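Local structure of quinone oxidoreductase 1 (Escherichia coli, 1QOR) at residues A[128-132]-A[133-137]; A[254-257]-A[258-261]; A[219-222]-A[223-226]. The protein catalyses the NADPH-dependent one-electron reduction of quinones to semiquinones, as a homodimeric member of the zinc-containing alcohol dehydrogenase family. All blocks are in the same frame, centred on the assembly; numbering follows the deposited sequence.

Interaction 1 (A[128-132]-A[133-137]). With NDP (NADPH dihydro-nicotinamide-adenine-dinucleotide phosphate), chain D.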
ATOM      1  N   VAL A 128      -8.434   8.545  14.955  1.00 19.01           N
ATOM      2  CA  VAL A 128      -9.667   8.080  14.327  1.00 18.77           C
ATOM      3  C   VAL A 128     -10.050   9.039  13.218  1.00 18.58           C
ATOM      4  O   VAL A 128     -10.473   8.622  12.139  1.00 18.21           O
ATOM      5  CB  VAL A 128     -10.812   7.882  15.353  1.00 18.25           C
ATOM      6  CG1 VAL A 128     -12.159   7.764  14.643  1.00 17.77           C
ATOM      7  CG2 VAL A 128     -10.528   6.645  16.182  1.00 16.33           C
ATOM      8  N   TYR A 129      -9.848  10.324  13.456  1.00 18.15           N
ATOM      9  CA  TYR A 129     -10.189  11.286  12.439  1.00 17.74           C
ATOM     10  C   TYR A 129      -9.393  11.077  11.134  1.00 18.00           C
ATOM     11  O   TYR A 129     -10.003  11.008  10.047  1.00 17.51           O
ATOM     12  CB  TYR A 129      -9.993  12.717  12.965  1.00 19.14           C
ATOM     13  CG  TYR A 129     -10.144  13.786  11.899  1.00 21.11           C
ATOM     14  CD1 TYR A 129     -11.401  14.182  11.450  1.00 21.90           C
ATOM     15  CD2 TYR A 129      -9.014  14.401  11.334  1.00 24.50           C
ATOM     16  CE1 TYR A 129     -11.541  15.146  10.498  1.00 23.39           C
ATOM     17  CE2 TYR A 129      -9.139  15.388  10.366  1.00 25.48           C
ATOM     18  CZ  TYR A 129     -10.405  15.752   9.973  1.00 26.88           C
ATOM     19  OH  TYR A 129     -10.548  16.809   9.122  1.00 32.03           O
ATOM     20  N   TYR A 130      -8.056  11.007  11.188  1.00 15.78           N
ATOM     21  CA  TYR A 130      -7.347  10.870   9.903  1.00 16.60           C
ATOM     22  C   TYR A 130      -7.602   9.497   9.282  1.00 16.37           C
ATOM     23  O   TYR A 130      -7.750   9.369   8.068  1.00 17.87           O
ATOM     24  CB  TYR A 130      -5.840  11.216   9.985  1.00 15.54           C
ATOM     25  CG  TYR A 130      -4.942  10.082  10.443  1.00 14.90           C
ATOM     26  CD1 TYR A 130      -4.639   9.008   9.606  1.00 14.29           C
ATOM     27  CD2 TYR A 130      -4.365  10.106  11.711  1.00 13.71           C
ATOM     28  CE1 TYR A 130      -3.757   7.973  10.049  1.00 16.15           C
ATOM     29  CE2 TYR A 130      -3.512   9.098  12.147  1.00 14.54           C
ATOM     30  CZ  TYR A 130      -3.202   8.033  11.322  1.00 15.55           C
ATOM     31  OH  TYR A 130      -2.325   7.044  11.800  1.00 18.68           O
ATOM     32  N   LEU A 131      -7.681   8.469  10.108  1.00 17.83           N
ATOM     33  CA  LEU A 131      -7.978   7.143   9.588  1.00 18.40           C
ATOM     34  C   LEU A 131      -9.287   7.030   8.765  1.00 18.80           C
ATOM     35  O   LEU A 131      -9.272   6.506   7.662  1.00 19.68           O
ATOM     36  CB  LEU A 131      -8.048   6.155  10.738  1.00 17.27           C
ATOM     37  CG  LEU A 131      -6.743   5.678  11.367  1.00 17.20           C
ATOM     38  CD1 LEU A 131      -7.073   4.693  12.486  1.00 13.34           C
ATOM     39  CD2 LEU A 131      -5.867   5.019  10.315  1.00 14.92           C
ATOM     40  N   LEU A 132     -10.395   7.576   9.272  1.00 19.51           N
ATOM     41  CA  LEU A 132     -11.721   7.469   8.628  1.00 19.84           C
ATOM     42  C   LEU A 132     -12.063   8.554   7.623  1.00 21.42           C
ATOM     43  O   LEU A 132     -13.045   8.429   6.848  1.00 20.94           O
ATOM     44  CB  LEU A 132     -12.809   7.461   9.706  1.00 19.11           C
ATOM     45  CG  LEU A 132     -12.706   6.386  10.794  1.00 20.89           C
ATOM     46  CD1 LEU A 132     -13.973   6.362  11.642  1.00 21.97           C
ATOM     47  CD2 LEU A 132     -12.533   5.044  10.153  1.00 20.15           C
ATOM     48  N   ARG A 133     -11.308   9.650   7.691  1.00 21.02           N
ATOM     49  CA  ARG A 133     -11.540  10.767   6.816  1.00 21.63           C
ATOM     50  C   ARG A 133     -10.402  11.043   5.835  1.00 22.94           C
ATOM     51  O   ARG A 133     -10.658  11.582   4.780  1.00 24.42           O
ATOM     52  CB  ARG A 133     -11.803  12.022   7.652  1.00 22.83           C
ATOM     53  CG  ARG A 133     -12.786  11.822   8.866  1.00 25.48           C
ATOM     54  CD  ARG A 133     -14.230  11.975   8.434  1.00 27.61           C
ATOM     55  NE  ARG A 133     -14.623  10.827   7.650  1.00 32.52           N
ATOM     56  CZ  ARG A 133     -15.419  10.838   6.578  1.00 32.29           C
ATOM     57  NH1 ARG A 133     -15.965  11.976   6.134  1.00 31.70           N
ATOM     58  NH2 ARG A 133     -15.570   9.701   5.904  1.00 29.01           N
ATOM     59  N   LYS A 134      -9.168  10.655   6.134  1.00 22.79           N
ATOM     60  CA  LYS A 134      -8.060  10.969   5.228  1.00 23.47           C
ATOM     61  C   LYS A 134      -7.389   9.771   4.577  1.00 22.57           C
ATOM     62  O   LYS A 134      -7.174   9.757   3.374  1.00 23.31           O
ATOM     63  CB  LYS A 134      -6.972  11.762   5.962  1.00 25.63           C
ATOM     64  CG  LYS A 134      -7.429  12.983   6.734  1.00 27.56           C
ATOM     65  CD  LYS A 134      -8.112  13.973   5.845  1.00 31.45           C
ATOM     66  CE  LYS A 134      -8.054  15.387   6.462  1.00 35.59           C
ATOM     67  NZ  LYS A 134      -9.081  16.295   5.834  1.00 38.32           N
ATOM     68  N   THR A 135      -6.985   8.796   5.373  1.00 21.86           N
ATOM     69  CA  THR A 135      -6.308   7.616   4.833  1.00 21.60           C
ATOM     70  C   THR A 135      -7.186   6.924   3.785  1.00 22.62           C
ATOM     71  O   THR A 135      -6.715   6.424   2.746  1.00 22.60           O
ATOM     72  CB  THR A 135      -5.950   6.667   5.969  1.00 19.59           C
ATOM     73  OG1 THR A 135      -5.123   7.365   6.905  1.00 17.31           O
ATOM     74  CG2 THR A 135      -5.266   5.407   5.445  1.00 18.99           C
ATOM     75  N   TYR A 136      -8.472   6.894   4.084  1.00 23.00           N
ATOM     76  CA  TYR A 136      -9.479   6.318   3.213  1.00 23.90           C
ATOM     77  C   TYR A 136     -10.767   7.012   3.685  1.00 25.08           C
ATOM     78  O   TYR A 136     -10.989   7.134   4.890  1.00 25.73           O
ATOM     79  CB  TYR A 136      -9.545   4.816   3.425  1.00 22.87           C
ATOM     80  CG  TYR A 136     -10.686   4.170   2.691  1.00 23.38           C
ATOM     81  CD1 TYR A 136     -11.961   4.102   3.258  1.00 22.92           C
ATOM     82  CD2 TYR A 136     -10.492   3.602   1.454  1.00 24.62           C
ATOM     83  CE1 TYR A 136     -13.002   3.489   2.612  1.00 22.89           C
ATOM     84  CE2 TYR A 136     -11.520   2.979   0.797  1.00 25.32           C
ATOM     85  CZ  TYR A 136     -12.778   2.927   1.381  1.00 24.79           C
ATOM     86  OH  TYR A 136     -13.792   2.311   0.703  1.00 25.74           O
ATOM     87  N   GLU A 137     -11.575   7.512   2.761  1.00 24.77           N
ATOM     88  CA  GLU A 137     -12.787   8.197   3.150  1.00 26.94           C
ATOM     89  C   GLU A 137     -14.010   7.287   3.288  1.00 26.34           C
ATOM     90  O   GLU A 137     -14.633   6.925   2.312  1.00 26.94           O
ATOM     91  CB  GLU A 137     -13.067   9.292   2.162  1.00 29.61           C
ATOM     92  CG  GLU A 137     -14.199  10.146   2.566  1.00 37.72           C
ATOM     93  CD  GLU A 137     -14.408  11.287   1.593  1.00 41.94           C
ATOM     94  OE1 GLU A 137     -14.388  11.030   0.363  1.00 43.99           O
ATOM     95  OE2 GLU A 137     -14.572  12.444   2.060  1.00 45.77           O
TER
HETATM   96  PA  NDP D 350      -6.020  -0.418  23.170  1.00 20.74           P
HETATM   97  O1A NDP D 350      -6.656   0.243  24.338  1.00 20.09           O
HETATM   98  O2A NDP D 350      -6.833  -0.625  21.942  1.00 21.04           O
HETATM   99  O5B NDP D 350      -5.324  -1.737  23.594  1.00 17.48           O
HETATM  100  C5B NDP D 350      -4.848  -2.686  22.676  1.00 19.51           C
HETATM  101  C4B NDP D 350      -5.916  -3.713  22.449  1.00 21.72           C
HETATM  102  O4B NDP D 350      -5.409  -4.420  21.324  1.00 23.60           O
HETATM  103  C3B NDP D 350      -6.117  -4.776  23.538  1.00 23.09           C
HETATM  104  O3B NDP D 350      -7.023  -4.267  24.552  1.00 20.88           O
HETATM  105  C2B NDP D 350      -6.517  -6.001  22.730  1.00 22.16           C
HETATM  106  O2B NDP D 350      -7.937  -6.037  22.656  1.00 23.51           O
HETATM  107  C1B NDP D 350      -5.839  -5.773  21.309  1.00 22.07           C
HETATM  108  N9A NDP D 350      -4.828  -6.837  21.207  1.00 22.32           N
HETATM  109  C8A NDP D 350      -4.810  -7.866  20.359  1.00 21.15           C
HETATM  110  N7A NDP D 350      -3.749  -8.643  20.610  1.00 20.68           N
HETATM  111  C5A NDP D 350      -3.141  -8.059  21.619  1.00 21.42           C
HETATM  112  C6A NDP D 350      -1.995  -8.535  22.245  1.00 21.51           C
HETATM  113  N6A NDP D 350      -1.377  -9.649  21.874  1.00 20.06           N
HETATM  114  N1A NDP D 350      -1.550  -7.802  23.266  1.00 21.55           N
HETATM  115  C2A NDP D 350      -2.163  -6.659  23.682  1.00 23.54           C
HETATM  116  N3A NDP D 350      -3.267  -6.215  23.075  1.00 23.95           N
HETATM  117  C4A NDP D 350      -3.779  -6.926  22.028  1.00 22.23           C
HETATM  118  O3  NDP D 350      -4.858   0.598  22.788  1.00 20.67           O
HETATM  119  PN  NDP D 350      -4.781   2.046  22.160  1.00 21.45           P
HETATM  120  O1N NDP D 350      -6.147   2.625  21.890  1.00 21.22           O
HETATM  121  O2N NDP D 350      -3.785   2.859  22.956  1.00 20.88           O
HETATM  122  O5D NDP D 350      -4.068   1.653  20.729  1.00 22.09           O
HETATM  123  C5D NDP D 350      -4.593   0.731  19.784  1.00 20.51           C
HETATM  124  C4D NDP D 350      -3.604   0.446  18.704  1.00 22.98           C
HETATM  125  O4D NDP D 350      -3.455   1.596  17.842  1.00 22.60           O
HETATM  126  C3D NDP D 350      -2.210   0.111  19.224  1.00 23.60           C
HETATM  127  O3D NDP D 350      -1.647  -0.959  18.459  1.00 22.73           O
HETATM  128  C2D NDP D 350      -1.463   1.441  18.984  1.00 22.12           C
HETATM  129  O2D NDP D 350      -0.073   1.249  18.900  1.00 23.76           O
HETATM  130  C1D NDP D 350      -2.017   1.916  17.672  1.00 22.21           C
HETATM  131  N1N NDP D 350      -2.097   3.367  17.352  1.00 19.20           N
HETATM  132  C2N NDP D 350      -1.648   3.814  16.135  1.00 14.72           C
HETATM  133  C3N NDP D 350      -1.743   5.166  15.855  1.00 18.38           C
HETATM  134  C7N NDP D 350      -1.295   5.711  14.505  1.00 18.85           C
HETATM  135  O7N NDP D 350      -1.416   6.900  14.229  1.00 18.10           O
HETATM  136  N7N NDP D 350      -0.789   4.812  13.688  1.00 19.60           N
HETATM  137  C4N NDP D 350      -2.282   6.063  16.762  1.00 18.79           C
HETATM  138  C5N NDP D 350      -2.738   5.588  17.998  1.00 19.64           C
HETATM  139  C6N NDP D 350      -2.630   4.237  18.281  1.00 19.02           C
HETATM  140  P2B NDP D 350      -8.751  -7.480  22.490  1.00 24.17           P
HETATM  141  O1X NDP D 350     -10.142  -7.082  22.182  1.00 24.60           O
HETATM  142  O2X NDP D 350      -8.094  -8.180  21.379  1.00 26.23           O
HETATM  143  O3X NDP D 350      -8.553  -8.135  23.796  1.00 25.09           O
HETATM  144  O   HOH W   1      -8.230  18.824   8.003  1.00 46.93           O
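The carbonyl of Tyr130 is shared by two successive amides in the wider, pi-type turn at 133-135, late in helix 115-135: Tyr130 O accepts from Lys134 N at 2.7 Å and from Thr135 N at 2.9 Å, the donors approaching from opposite faces of the carbonyl plane. Just before this, Arg133 folds back on its own neighbour. With bends at chi2 (-86°) and chi3 (72°), its guanidinium lies side-on to Leu132 O, which takes Arg133 NE and NH2 at 3.0 Å each; NE sits above the carbonyl plane, while NH2 is less tilted. Nearer the backbone, Arg133 CB lies over the rim of one face of the Tyr129 ring, and Arg133 CG is 3.8 Å from Tyr129 CD1. Lys134 runs past the other end of that phenol, NZ 3.6 Å from Tyr129 OH. Thr135 OG1 touches the edge of the Tyr130 ring, 3.2 Å from CD1. At the far end of this ring, Tyr130 OH donates to the nicotinamide carboxamide oxygen, O7N of NADPH (2.6 Å), directly linking this part of the helix to the cofactor site. Around the turn, Tyr130 stacks on Tyr269 of helix 266-269, Arg133 touches helix 152-164, and Leu132 and Tyr136 pack on strand 210-215.

Interaction 2 (A[254-257]-A[258-261])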
ATOM      1  N   ASN A 254      -0.239  -9.350  -4.345  1.00 22.59           N
ATOM      2  CA  ASN A 254      -0.645  -9.686  -5.709  1.00 23.35           C
ATOM      3  C   ASN A 254      -1.632 -10.868  -5.610  1.00 23.36           C
ATOM      4  O   ASN A 254      -2.772 -10.793  -6.105  1.00 21.98           O
ATOM      5  CB  ASN A 254       0.593 -10.091  -6.519  1.00 23.42           C
ATOM      6  CG  ASN A 254       0.281 -10.419  -7.985  1.00 25.40           C
ATOM      7  OD1 ASN A 254       1.194 -10.758  -8.742  1.00 27.10           O
ATOM      8  ND2 ASN A 254      -0.966 -10.274  -8.401  1.00 23.89           N
ATOM      9  N   GLN A 255      -1.185 -11.933  -4.959  1.00 23.53           N
ATOM     10  CA  GLN A 255      -1.992 -13.121  -4.797  1.00 26.39           C
ATOM     11  C   GLN A 255      -3.338 -12.820  -4.171  1.00 25.07           C
ATOM     12  O   GLN A 255      -4.348 -13.286  -4.643  1.00 24.09           O
ATOM     13  CB  GLN A 255      -1.291 -14.098  -3.903  1.00 29.64           C
ATOM     14  CG  GLN A 255      -0.053 -14.656  -4.473  1.00 38.81           C
ATOM     15  CD  GLN A 255       0.728 -15.378  -3.393  1.00 45.12           C
ATOM     16  OE1 GLN A 255       1.980 -15.381  -3.388  1.00 48.33           O
ATOM     17  NE2 GLN A 255      -0.005 -15.950  -2.420  1.00 47.23           N
ATOM     18  N   LYS A 256      -3.335 -11.998  -3.133  1.00 24.46           N
ATOM     19  CA  LYS A 256      -4.546 -11.656  -2.434  1.00 23.93           C
ATOM     20  C   LYS A 256      -5.470 -10.704  -3.176  1.00 23.03           C
ATOM     21  O   LYS A 256      -6.491 -10.309  -2.619  1.00 24.64           O
ATOM     22  CB  LYS A 256      -4.207 -11.135  -1.042  1.00 24.88           C
ATOM     23  CG  LYS A 256      -4.365 -12.172   0.076  1.00 28.57           C
ATOM     24  CD  LYS A 256      -3.464 -13.352  -0.067  1.00 31.84           C
ATOM     25  CE  LYS A 256      -3.980 -14.573   0.716  1.00 31.92           C
ATOM     26  NZ  LYS A 256      -3.800 -14.390   2.178  1.00 35.28           N
ATOM     27  N   GLY A 257      -5.143 -10.335  -4.415  1.00 20.95           N
ATOM     28  CA  GLY A 257      -6.006  -9.437  -5.174  1.00 18.14           C
ATOM     29  C   GLY A 257      -5.502  -8.060  -5.581  1.00 18.71           C
ATOM     30  O   GLY A 257      -6.334  -7.160  -5.802  1.00 18.25           O
ATOM     31  N   SER A 258      -4.175  -7.885  -5.754  1.00 18.22           N
ATOM     32  CA  SER A 258      -3.597  -6.581  -6.131  1.00 15.91           C
ATOM     33  C   SER A 258      -4.026  -5.534  -5.094  1.00 16.12           C
ATOM     34  O   SER A 258      -4.508  -4.457  -5.423  1.00 14.59           O
ATOM     35  CB  SER A 258      -4.079  -6.161  -7.516  1.00 17.20           C
ATOM     36  OG  SER A 258      -3.610  -7.056  -8.525  1.00 16.48           O
ATOM     37  N   LEU A 259      -3.808  -5.871  -3.830  1.00 15.79           N
ATOM     38  CA  LEU A 259      -4.185  -5.035  -2.713  1.00 16.00           C
ATOM     39  C   LEU A 259      -3.197  -3.896  -2.478  1.00 18.05           C
ATOM     40  O   LEU A 259      -2.071  -3.908  -3.013  1.00 16.53           O
ATOM     41  CB  LEU A 259      -4.207  -5.909  -1.455  1.00 14.98           C
ATOM     42  CG  LEU A 259      -5.081  -7.181  -1.485  1.00 13.76           C
ATOM     43  CD1 LEU A 259      -4.961  -7.977  -0.181  1.00 15.10           C
ATOM     44  CD2 LEU A 259      -6.532  -6.755  -1.722  1.00 11.06           C
ATOM     45  N   TYR A 260      -3.677  -2.875  -1.755  1.00 18.64           N
ATOM     46  CA  TYR A 260      -2.855  -1.760  -1.321  1.00 18.45           C
ATOM     47  C   TYR A 260      -2.672  -1.913   0.206  1.00 18.47           C
ATOM     48  O   TYR A 260      -3.494  -2.530   0.903  1.00 18.53           O
ATOM     49  CB  TYR A 260      -3.492  -0.424  -1.567  1.00 16.65           C
ATOM     50  CG  TYR A 260      -3.698  -0.030  -3.004  1.00 17.64           C
ATOM     51  CD1 TYR A 260      -4.686  -0.634  -3.785  1.00 17.20           C
ATOM     52  CD2 TYR A 260      -3.008   1.060  -3.552  1.00 17.37           C
ATOM     53  CE1 TYR A 260      -4.990  -0.155  -5.051  1.00 15.17           C
ATOM     54  CE2 TYR A 260      -3.310   1.545  -4.835  1.00 13.54           C
ATOM     55  CZ  TYR A 260      -4.292   0.932  -5.553  1.00 14.89           C
ATOM     56  OH  TYR A 260      -4.587   1.413  -6.780  1.00 14.17           O
ATOM     57  N   VAL A 261      -1.520  -1.476   0.702  1.00 18.64           N
ATOM     58  CA  VAL A 261      -1.271  -1.472   2.129  1.00 18.27           C
ATOM     59  C   VAL A 261      -0.529  -0.173   2.484  1.00 17.89           C
ATOM     60  O   VAL A 261       0.252   0.364   1.681  1.00 15.50           O
ATOM     61  CB  VAL A 261      -0.569  -2.762   2.627  1.00 19.30           C
ATOM     62  CG1 VAL A 261       0.682  -2.993   1.882  1.00 24.49           C
ATOM     63  CG2 VAL A 261      -0.247  -2.651   4.134  1.00 20.26           C
TER
HETATM   64  O   HOH W   2      -3.807  -9.792  -8.539  1.00 22.20           O
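Helix 251-255 closes in a Schellman motif, in which Asn254 O accepts from Gly257 N at 2.9 Å and from Ser258 N at 3.2 Å, both arriving from the same face of its carbonyl plane. Gly257 makes the turn at a positive phi of 116°, where a side chain would collide with the carbonyl oxygen of Lys256, which calls for glycine. After Ser258, also at positive phi, the chain enters strand 260-262, completing the beta-alpha-beta unit that starts with strand 233-237 in the Rossmann-type domain. Across the turn the side chains meet on their apolar parts. Leu259, its CG beside the backbone N (chi1 -55°), swings back toward the helix end, and Leu259 CD1 presses on Lys256 CB at 3.4 Å, a tight fit, while CG lies 3.6 Å from Lys256 O. Cutting Leu259 back to an alanine is likely to open a gap beside Lys256 CB and the Lys256 carbonyl. The ammonium of Lys256 forms a salt bridge with Asp227. Facing the dimer partner, Ser258 OG is hydrogen-bonded to Ser265 N of the second subunit, and Tyr260 and Val261 pair antiparallel with a strand of that subunit, carrying the sheet across the interface. A water also ties the turn together, donating to Asn254 O at 2.8 Å and hydrogen-bonded to Ser258 OG at 2.7 Å.

Interaction 3 (A[219-222]-A[223-226])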
ATOM      1  N   ARG A 219       0.820  -8.443  13.839  1.00 25.70           N
ATOM      2  CA  ARG A 219       1.241  -9.817  13.581  1.00 28.40           C
ATOM      3  C   ARG A 219       0.181 -10.916  13.557  1.00 27.86           C
ATOM      4  O   ARG A 219       0.033 -11.622  12.539  1.00 27.17           O
ATOM      5  CB  ARG A 219       2.362 -10.158  14.556  1.00 32.38           C
ATOM      6  CG  ARG A 219       2.810 -11.582  14.628  1.00 37.56           C
ATOM      7  CD  ARG A 219       3.926 -11.634  15.640  1.00 43.03           C
ATOM      8  NE  ARG A 219       3.974 -12.905  16.356  1.00 49.81           N
ATOM      9  CZ  ARG A 219       3.292 -13.188  17.476  1.00 53.49           C
ATOM     10  NH1 ARG A 219       2.467 -12.293  18.051  1.00 53.75           N
ATOM     11  NH2 ARG A 219       3.447 -14.392  18.037  1.00 55.85           N
ATOM     12  N   ASP A 220      -0.597 -11.012  14.637  1.00 26.81           N
ATOM     13  CA  ASP A 220      -1.621 -12.064  14.751  1.00 26.43           C
ATOM     14  C   ASP A 220      -2.731 -12.091  13.709  1.00 24.74           C
ATOM     15  O   ASP A 220      -3.183 -13.167  13.344  1.00 23.36           O
ATOM     16  CB  ASP A 220      -2.232 -12.102  16.156  1.00 25.43           C
ATOM     17  CG  ASP A 220      -1.254 -12.597  17.214  1.00 29.92           C
ATOM     18  OD1 ASP A 220      -0.133 -13.073  16.872  1.00 31.40           O
ATOM     19  OD2 ASP A 220      -1.599 -12.514  18.421  1.00 32.22           O
ATOM     20  N   THR A 221      -3.061 -10.940  13.134  1.00 23.00           N
ATOM     21  CA  THR A 221      -4.178 -10.863  12.201  1.00 22.55           C
ATOM     22  C   THR A 221      -3.842 -10.565  10.751  1.00 23.21           C
ATOM     23  O   THR A 221      -4.733 -10.541   9.887  1.00 23.23           O
ATOM     24  CB  THR A 221      -5.187  -9.794  12.684  1.00 22.54           C
ATOM     25  OG1 THR A 221      -4.480  -8.573  13.010  1.00 21.81           O
ATOM     26  CG2 THR A 221      -5.938 -10.295  13.920  1.00 20.66           C
ATOM     27  N   TRP A 222      -2.562 -10.353  10.484  1.00 23.17           N
ATOM     28  CA  TRP A 222      -2.095 -10.015   9.154  1.00 23.11           C
ATOM     29  C   TRP A 222      -2.724 -10.805   8.000  1.00 23.29           C
ATOM     30  O   TRP A 222      -3.321 -10.237   7.086  1.00 22.54           O
ATOM     31  CB  TRP A 222      -0.538 -10.105   9.118  1.00 22.16           C
ATOM     32  CG  TRP A 222       0.093  -9.859   7.730  1.00 20.42           C
ATOM     33  CD1 TRP A 222       0.736 -10.780   6.960  1.00 19.25           C
ATOM     34  CD2 TRP A 222       0.066  -8.631   6.952  1.00 19.40           C
ATOM     35  NE1 TRP A 222       1.099 -10.215   5.767  1.00 20.33           N
ATOM     36  CE2 TRP A 222       0.704  -8.902   5.730  1.00 18.87           C
ATOM     37  CE3 TRP A 222      -0.427  -7.337   7.185  1.00 19.07           C
ATOM     38  CZ2 TRP A 222       0.866  -7.928   4.726  1.00 18.72           C
ATOM     39  CZ3 TRP A 222      -0.256  -6.358   6.186  1.00 18.77           C
ATOM     40  CH2 TRP A 222       0.385  -6.665   4.970  1.00 17.82           C
ATOM     41  N   GLU A 223      -2.540 -12.108   8.015  1.00 25.51           N
ATOM     42  CA  GLU A 223      -3.051 -12.953   6.955  1.00 28.70           C
ATOM     43  C   GLU A 223      -4.600 -12.974   6.913  1.00 26.63           C
ATOM     44  O   GLU A 223      -5.205 -12.823   5.829  1.00 25.62           O
ATOM     45  CB  GLU A 223      -2.443 -14.355   7.102  1.00 34.47           C
ATOM     46  CG  GLU A 223      -1.493 -14.755   5.936  1.00 44.81           C
ATOM     47  CD  GLU A 223       0.015 -14.588   6.259  1.00 51.54           C
ATOM     48  OE1 GLU A 223       0.358 -14.439   7.479  1.00 54.99           O
ATOM     49  OE2 GLU A 223       0.855 -14.624   5.291  1.00 54.00           O
ATOM     50  N   ARG A 224      -5.232 -13.096   8.084  1.00 24.61           N
ATOM     51  CA  ARG A 224      -6.698 -13.080   8.159  1.00 23.91           C
ATOM     52  C   ARG A 224      -7.288 -11.775   7.574  1.00 22.35           C
ATOM     53  O   ARG A 224      -8.183 -11.826   6.718  1.00 21.94           O
ATOM     54  CB  ARG A 224      -7.183 -13.365   9.597  1.00 24.07           C
ATOM     55  CG  ARG A 224      -7.025 -14.845   9.946  1.00 25.78           C
ATOM     56  CD  ARG A 224      -7.380 -15.239  11.386  1.00 28.00           C
ATOM     57  NE  ARG A 224      -6.525 -14.576  12.362  1.00 30.68           N
ATOM     58  CZ  ARG A 224      -6.828 -14.431  13.653  1.00 32.48           C
ATOM     59  NH1 ARG A 224      -7.961 -14.925  14.140  1.00 33.73           N
ATOM     60  NH2 ARG A 224      -6.059 -13.681  14.439  1.00 33.44           N
ATOM     61  N   SER A 225      -6.665 -10.630   7.883  1.00 20.78           N
ATOM     62  CA  SER A 225      -7.145  -9.364   7.370  1.00 18.90           C
ATOM     63  C   SER A 225      -7.037  -9.246   5.852  1.00 21.69           C
ATOM     64  O   SER A 225      -7.967  -8.738   5.185  1.00 20.67           O
ATOM     65  CB  SER A 225      -6.429  -8.234   8.049  1.00 18.53           C
ATOM     66  OG  SER A 225      -6.822  -8.157   9.413  1.00 17.40           O
ATOM     67  N   LEU A 226      -5.919  -9.725   5.279  1.00 22.26           N
ATOM     68  CA  LEU A 226      -5.766  -9.653   3.826  1.00 22.58           C
ATOM     69  C   LEU A 226      -6.866 -10.500   3.145  1.00 22.61           C
ATOM     70  O   LEU A 226      -7.395 -10.135   2.084  1.00 22.26           O
ATOM     71  CB  LEU A 226      -4.362 -10.117   3.410  1.00 23.20           C
ATOM     72  CG  LEU A 226      -3.199  -9.225   3.917  1.00 24.31           C
ATOM     73  CD1 LEU A 226      -1.870  -9.803   3.427  1.00 24.42           C
ATOM     74  CD2 LEU A 226      -3.340  -7.776   3.442  1.00 22.07           C
TER
HETATM   75  O   HOH W   3      -4.045 -14.095  10.638  1.00 35.98           O
HETATM   76  O   HOH W   4       2.761 -12.376   4.898  1.00 48.94           O
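In the opening part of helix 222-227, in the Rossmann-type domain that binds NADPH, Thr221 O accepts from Ser225 N (2.8 Å) and Trp222 O from Leu226 N. Trp222 and Leu226 are joined by a CH-pi contact: Leu226 CD1 lies over one face of the indole, 3.9 Å from the centroid of the six-membered ring and 30° off its normal. The indole reaches this place with CG anti to the backbone N (chi1 176°). At the ring edge, in its plane, Trp222 NE1 donates to a water at 2.9 Å, which in turn donates to Glu223 OE2 at 3.0 Å. On another side of the turn, the Arg224 chain bends at chi3 (-62°), bringing Arg224 NH2 to Asp220 O at 3.1 Å; the oxygen lies in the guanidinium plane, yet NH2 stands well above the carbonyl plane. A second water accepts from both Arg224 N and Arg224 NE and donates to the same Asp220 O, so the loop carbonyl is held twice. Thr221 CG2 packs 3.4 Å from Arg224 NH2. Thr221 and Ser225 both bond through their hydroxyls to Asp215 at the end of strand 210-215, Trp222 and Leu226 rest on Met235 of strand 233-237, and Arg224 touches Leu197 and Val198 of helix 197-204.

In the fold
Each contact lies within one continuous stretch, so none closes a long loop, and the three follow in series without nesting or crossing. Interaction 1 comes first, late in helix 115-135, where Tyr130 meets the nicotinamide. After strand 210-215 of the six-stranded parallel sheet, interaction 3 opens helix 222-227; the chain then passes through strand 233-237 and helix 251-255 to interaction 2, which leads into strand 260-262, an outer strand within this chain. Interactions 2 and 3, with centres about 13 Å apart, touch: Lys256 and Leu259 pack on Leu226, and Val261 on Trp222. Interaction 1 touches neither, its centre about 21 Å from each, but Thr135 O accepts from Tyr260 OH of the second subunit, linking interactions 1 and 2 across the dimer.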